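Local coordinates for protein L-methionine gamma-lyase (Fusobacterium nucleatum subsp. nucleatum, PDB 6LXU) that belongs to the Cys/Met-metabolism family of pyridoxal-phosphate-dependent enzymes and carries its cofactor covalently bound to a lysine side chain, at residues Met147-Thr158 with Ala176-Asp187. Sequence-based numbering, arbitrary orientation.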
loop_
_atom_site.group_PDB
_atom_site.type_symbol
_atom_site.label_atom_id
_atom_site.label_comp_id
_atom_site.label_asym_id
_atom_site.label_seq_id
_atom_site.Cartn_x
_atom_site.Cartn_y
_atom_site.Cartn_z
ATOM N N MET A 147 -13.559 -13.038 -44.034
ATOM C CA MET A 147 -12.252 -12.434 -44.298
ATOM C C MET A 147 -12.307 -11.503 -45.504
ATOM O O MET A 147 -12.919 -11.846 -46.527
ATOM C CB MET A 147 -11.175 -13.505 -44.531
ATOM C CG MET A 147 -10.778 -14.297 -43.287
ATOM S SD MET A 147 -10.005 -13.329 -41.975
ATOM C CE MET A 147 -8.531 -12.738 -42.804
ATOM N N LYS A 148 -11.675 -10.340 -45.382
ATOM C CA LYS A 148 -11.561 -9.374 -46.479
ATOM C C LYS A 148 -10.127 -8.916 -46.593
ATOM O O LYS A 148 -9.317 -9.111 -45.674
ATOM C CB LYS A 148 -12.474 -8.173 -46.237
ATOM C CG LYS A 148 -13.931 -8.553 -46.101
ATOM C CD LYS A 148 -14.855 -7.378 -46.343
ATOM C CE LYS A 148 -14.721 -6.324 -45.263
ATOM N NZ LYS A 148 -15.593 -5.156 -45.540
ATOM N N LYS A 149 -9.796 -8.270 -47.708
ATOM C CA LYS A 149 -8.452 -7.762 -47.907
ATOM C C LYS A 149 -8.013 -6.809 -46.784
ATOM O O LYS A 149 -6.848 -6.798 -46.414
ATOM C CB LYS A 149 -8.342 -7.042 -49.252
ATOM C CG LYS A 149 -6.920 -6.666 -49.623
ATOM C CD LYS A 149 -6.852 -6.040 -51.007
ATOM C CE LYS A 149 -5.416 -5.898 -51.481
ATOM N NZ LYS A 149 -4.810 -7.208 -51.858
ATOM N N ASN A 150 -8.954 -6.007 -46.286
ATOM C CA ASN A 150 -8.674 -5.032 -45.226
ATOM C C ASN A 150 -8.930 -5.559 -43.806
ATOM O O ASN A 150 -8.927 -4.766 -42.857
ATOM C CB ASN A 150 -9.456 -3.724 -45.464
ATOM C CG ASN A 150 -10.945 -3.907 -45.364
ATOM O OD1 ASN A 150 -11.482 -4.930 -45.784
ATOM N ND2 ASN A 150 -11.633 -2.921 -44.807
ATOM N N THR A 151 -9.148 -6.867 -43.633
ATOM C CA THR A 151 -9.236 -7.452 -42.285
ATOM C C THR A 151 -7.893 -7.338 -41.603
ATOM O O THR A 151 -6.904 -7.927 -42.026
ATOM C CB THR A 151 -9.706 -8.905 -42.323
ATOM O OG1 THR A 151 -10.949 -8.957 -43.020
ATOM C CG2 THR A 151 -9.890 -9.459 -40.894
ATOM N N ARG A 152 -7.852 -6.528 -40.546
ATOM C CA ARG A 152 -6.624 -6.299 -39.800
ATOM C C ARG A 152 -6.537 -7.151 -38.525
ATOM O O ARG A 152 -5.443 -7.436 -38.070
ATOM C CB ARG A 152 -6.517 -4.807 -39.463
ATOM C CG ARG A 152 -5.331 -4.384 -38.629
ATOM C CD ARG A 152 -3.990 -4.768 -39.225
ATOM N NE ARG A 152 -2.885 -4.153 -38.497
ATOM C CZ ARG A 152 -1.624 -4.585 -38.499
ATOM N NH1 ARG A 152 -1.278 -5.673 -39.202
ATOM N NH2 ARG A 152 -0.700 -3.933 -37.817
ATOM N N VAL A 153 -7.685 -7.486 -37.948
ATOM C CA VAL A 153 -7.734 -8.238 -36.695
ATOM C C VAL A 153 -8.807 -9.307 -36.781
ATOM O O VAL A 153 -9.932 -9.059 -37.208
ATOM C CB VAL A 153 -8.049 -7.312 -35.488
ATOM C CG1 VAL A 153 -8.423 -8.110 -34.237
ATOM C CG2 VAL A 153 -6.882 -6.390 -35.204
ATOM N N VAL A 154 -8.430 -10.507 -36.339
ATOM C CA VAL A 154 -9.377 -11.544 -35.968
ATOM C C VAL A 154 -9.251 -11.671 -34.449
ATOM O O VAL A 154 -8.169 -11.967 -33.955
ATOM C CB VAL A 154 -9.106 -12.877 -36.704
ATOM C CG1 VAL A 154 -9.940 -14.003 -36.134
ATOM C CG2 VAL A 154 -9.387 -12.700 -38.188
ATOM N N TYR A 155 -10.332 -11.380 -33.732
ATOM C CA TYR A 155 -10.316 -11.297 -32.266
ATOM C C TYR A 155 -11.134 -12.442 -31.712
ATOM O O TYR A 155 -12.296 -12.598 -32.080
ATOM C CB TYR A 155 -10.878 -9.948 -31.820
ATOM C CG TYR A 155 -10.774 -9.718 -30.332
ATOM C CD1 TYR A 155 -11.685 -10.271 -29.469
ATOM C CD2 TYR A 155 -9.740 -8.964 -29.795
ATOM C CE1 TYR A 155 -11.583 -10.100 -28.089
ATOM C CE2 TYR A 155 -9.630 -8.758 -28.423
ATOM C CZ TYR A 155 -10.553 -9.331 -27.572
ATOM O OH TYR A 155 -10.435 -9.106 -26.206
ATOM N N LEU A 156 -10.517 -13.246 -30.837
ATOM C CA LEU A 156 -11.126 -14.486 -30.360
ATOM C C LEU A 156 -11.093 -14.588 -28.845
ATOM O O LEU A 156 -10.233 -13.992 -28.183
ATOM C CB LEU A 156 -10.396 -15.703 -30.939
ATOM C CG LEU A 156 -10.236 -15.711 -32.462
ATOM C CD1 LEU A 156 -9.279 -16.803 -32.893
ATOM C CD2 LEU A 156 -11.577 -15.860 -33.154
ATOM N N GLU A 157 -11.982 -15.401 -28.305
ATOM C CA GLU A 157 -12.086 -15.597 -26.861
ATOM C C GLU A 157 -12.581 -17.007 -26.616
ATOM O O GLU A 157 -13.620 -17.372 -27.144
ATOM C CB GLU A 157 -13.059 -14.552 -26.313
ATOM C CG GLU A 157 -13.111 -14.422 -24.815
ATOM C CD GLU A 157 -14.074 -13.341 -24.356
ATOM O OE1 GLU A 157 -14.245 -12.265 -25.028
ATOM O OE2 GLU A 157 -14.674 -13.568 -23.289
ATOM N N THR A 158 -11.852 -17.821 -25.846
ATOM C CA THR A 158 -12.254 -19.203 -25.586
ATOM C C THR A 158 -11.604 -19.702 -24.301
ATOM O O THR A 158 -10.411 -19.511 -24.129
ATOM C CB THR A 158 -11.920 -20.163 -26.764
ATOM O OG1 THR A 158 -12.358 -21.488 -26.451
ATOM C CG2 THR A 158 -10.453 -20.162 -27.138
ATOM N N ALA A 176 -7.159 -16.847 -40.482
ATOM C CA ALA A 176 -6.814 -15.422 -40.419
ATOM C C ALA A 176 -5.541 -15.096 -41.194
ATOM O O ALA A 176 -5.473 -14.088 -41.906
ATOM C CB ALA A 176 -6.665 -14.998 -38.967
ATOM N N HIS A 177 -4.543 -15.962 -41.049
ATOM C CA HIS A 177 -3.234 -15.718 -41.615
ATOM C C HIS A 177 -3.131 -15.969 -43.123
ATOM O O HIS A 177 -2.082 -15.704 -43.701
ATOM C CB HIS A 177 -2.176 -16.497 -40.849
ATOM C CG HIS A 177 -1.913 -15.933 -39.482
ATOM N ND1 HIS A 177 -1.562 -16.720 -38.407
ATOM C CD2 HIS A 177 -1.973 -14.658 -39.018
ATOM C CE1 HIS A 177 -1.397 -15.947 -37.345
ATOM N NE2 HIS A 177 -1.639 -14.698 -37.685
ATOM N N THR A 178 -4.226 -16.376 -43.751
ATOM C CA THR A 178 -4.288 -16.353 -45.220
ATOM C C THR A 178 -4.196 -14.919 -45.743
ATOM O O THR A 178 -3.827 -14.714 -46.903
ATOM C CB THR A 178 -5.554 -17.020 -45.785
ATOM O OG1 THR A 178 -6.726 -16.342 -45.331
ATOM C CG2 THR A 178 -5.630 -18.491 -45.403
ATOM N N ASN A 179 -4.542 -13.926 -44.915
ATOM C CA ASN A 179 -4.277 -12.530 -45.231
ATOM C C ASN A 179 -2.996 -12.127 -44.492
ATOM O O ASN A 179 -2.975 -12.149 -43.258
ATOM C CB ASN A 179 -5.480 -11.692 -44.798
ATOM C CG ASN A 179 -5.321 -10.215 -45.113
ATOM O OD1 ASN A 179 -4.216 -9.683 -45.133
ATOM N ND2 ASN A 179 -6.440 -9.557 -45.357
ATOM N N PRO A 180 -1.924 -11.747 -45.222
ATOM C CA PRO A 180 -0.641 -11.451 -44.567
ATOM C C PRO A 180 -0.627 -10.235 -43.618
ATOM O O PRO A 180 0.331 -10.073 -42.868
ATOM C CB PRO A 180 0.311 -11.195 -45.749
ATOM C CG PRO A 180 -0.572 -10.748 -46.840
ATOM C CD PRO A 180 -1.838 -11.536 -46.684
ATOM N N ASN A 181 -1.648 -9.391 -43.696
ATOM C CA ASN A 181 -1.767 -8.225 -42.819
ATOM C C ASN A 181 -2.641 -8.473 -41.575
ATOM O O ASN A 181 -2.785 -7.568 -40.745
ATOM C CB ASN A 181 -2.346 -7.061 -43.629
ATOM C CG ASN A 181 -2.090 -5.707 -42.992
ATOM O OD1 ASN A 181 -0.977 -5.418 -42.540
ATOM N ND2 ASN A 181 -3.120 -4.862 -42.968
ATOM N N THR A 182 -3.226 -9.659 -41.424
ATOM C CA THR A 182 -4.166 -9.900 -40.322
ATOM C C THR A 182 -3.467 -10.379 -39.050
ATOM O O THR A 182 -2.677 -11.332 -39.075
ATOM C CB THR A 182 -5.229 -10.924 -40.728
ATOM O OG1 THR A 182 -5.888 -10.494 -41.930
ATOM C CG2 THR A 182 -6.270 -11.134 -39.623
ATOM N N LEU A 183 -3.785 -9.726 -37.928
ATOM C CA LEU A 183 -3.317 -10.153 -36.606
ATOM C C LEU A 183 -4.414 -10.904 -35.883
ATOM O O LEU A 183 -5.575 -10.499 -35.921
ATOM C CB LEU A 183 -2.918 -8.941 -35.774
ATOM C CG LEU A 183 -1.725 -8.143 -36.296
ATOM C CD1 LEU A 183 -1.637 -6.806 -35.571
ATOM C CD2 LEU A 183 -0.433 -8.934 -36.155
ATOM N N VAL A 184 -4.033 -11.983 -35.203
ATOM C CA VAL A 184 -4.940 -12.752 -34.384
ATOM C C VAL A 184 -4.687 -12.381 -32.920
ATOM O O VAL A 184 -3.560 -12.486 -32.435
ATOM C CB VAL A 184 -4.769 -14.274 -34.597
ATOM C CG1 VAL A 184 -5.778 -15.041 -33.750
ATOM C CG2 VAL A 184 -4.942 -14.640 -36.066
ATOM N N ILE A 185 -5.764 -11.951 -32.247
ATOM C CA ILE A 185 -5.710 -11.503 -30.849
ATOM C C ILE A 185 -6.634 -12.412 -30.070
ATOM O O ILE A 185 -7.780 -12.595 -30.463
ATOM C CB ILE A 185 -6.156 -10.027 -30.709
ATOM C CG1 ILE A 185 -5.305 -9.137 -31.617
ATOM C CG2 ILE A 185 -6.081 -9.589 -29.253
ATOM C CD1 ILE A 185 -5.710 -7.682 -31.647
ATOM N N VAL A 186 -6.148 -12.969 -28.957
ATOM C CA VAL A 186 -6.955 -13.849 -28.113
ATOM C C VAL A 186 -7.000 -13.334 -26.683
ATOM O O VAL A 186 -5.962 -13.077 -26.079
ATOM C CB VAL A 186 -6.412 -15.291 -28.120
ATOM C CG1 VAL A 186 -7.145 -16.175 -27.121
ATOM C CG2 VAL A 186 -6.536 -15.857 -29.514
ATOM N N ASP A 187 -8.212 -13.253 -26.158
ATOM C CA ASP A 187 -8.444 -12.993 -24.734
ATOM C C ASP A 187 -8.391 -14.331 -24.009
ATOM O O ASP A 187 -9.314 -15.131 -24.100
ATOM C CB ASP A 187 -9.783 -12.275 -24.573
ATOM C CG ASP A 187 -10.122 -11.934 -23.135
ATOM O OD1 ASP A 187 -9.508 -12.523 -22.220
ATOM O OD2 ASP A 187 -11.033 -11.089 -22.935
HETATM O O HOH W 1 -5.713 -6.243 -43.908
HETATM O O HOH W 2 -3.656 -7.651 -46.958
HETATM O O HOH W 3 -12.589 -9.881 -24.742
HETATM O O HOH W 4 -9.170 -17.497 -25.332
#
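Strands 151-157 and 183-187 pair in parallel as the two strands of a beta-alpha-beta unit, side by side within the large mixed sheet. The ladder starts with Leu-183 N donating to Arg-152 O, at 2.8 Å and almost straight (179°), and runs on through Val-154, Ile-185 and Leu-156 to Asp-187 N. On one face, Ile-185 CG2 packs 3.7 Å from Tyr-155 CE2, while Ile-185 CD1 meets Val-153 CG1. Val-154 CG2 on the other face lies 3.6 Å from Ala-176 CB, at the end of the connecting helix.

Where the chain enters the two strands, side chains join them. With CG anti to the backbone N (chi1 -179°), Asn-179 turns its amide toward the 148-151 turn; ND2 bonds Lys-149 O, 3.0 Å away in the amide plane but approached from above its own carbonyl plane, and weakly Lys-148 O, while OD1 closes an Asx turn onto Asn-181 N. Thr-182 OG1 donates to Thr-151 O. Arg-152 bends at chi2 (56°), bringing NH1 within 2.9 Å of Asn-181 O, which lies in the guanidinium plane; Leu-183 CD1 covers one guanidinium face.

At the far end a water bridges Tyr-155 OH, Glu-157 OE1 and Asp-187 OD2; Glu-157 OE1 also accepts from Tyr-114 N, and Asp-187 OD1 is hydrogen-bonded to Thr-189 OG1. Helix 89-100 packs against Val-153, Tyr-155, Leu-183 and Ile-185, helix 169-176 against Leu-156, Val-184 and Val-186, and strands 106-110 and 205-209 flank the pair.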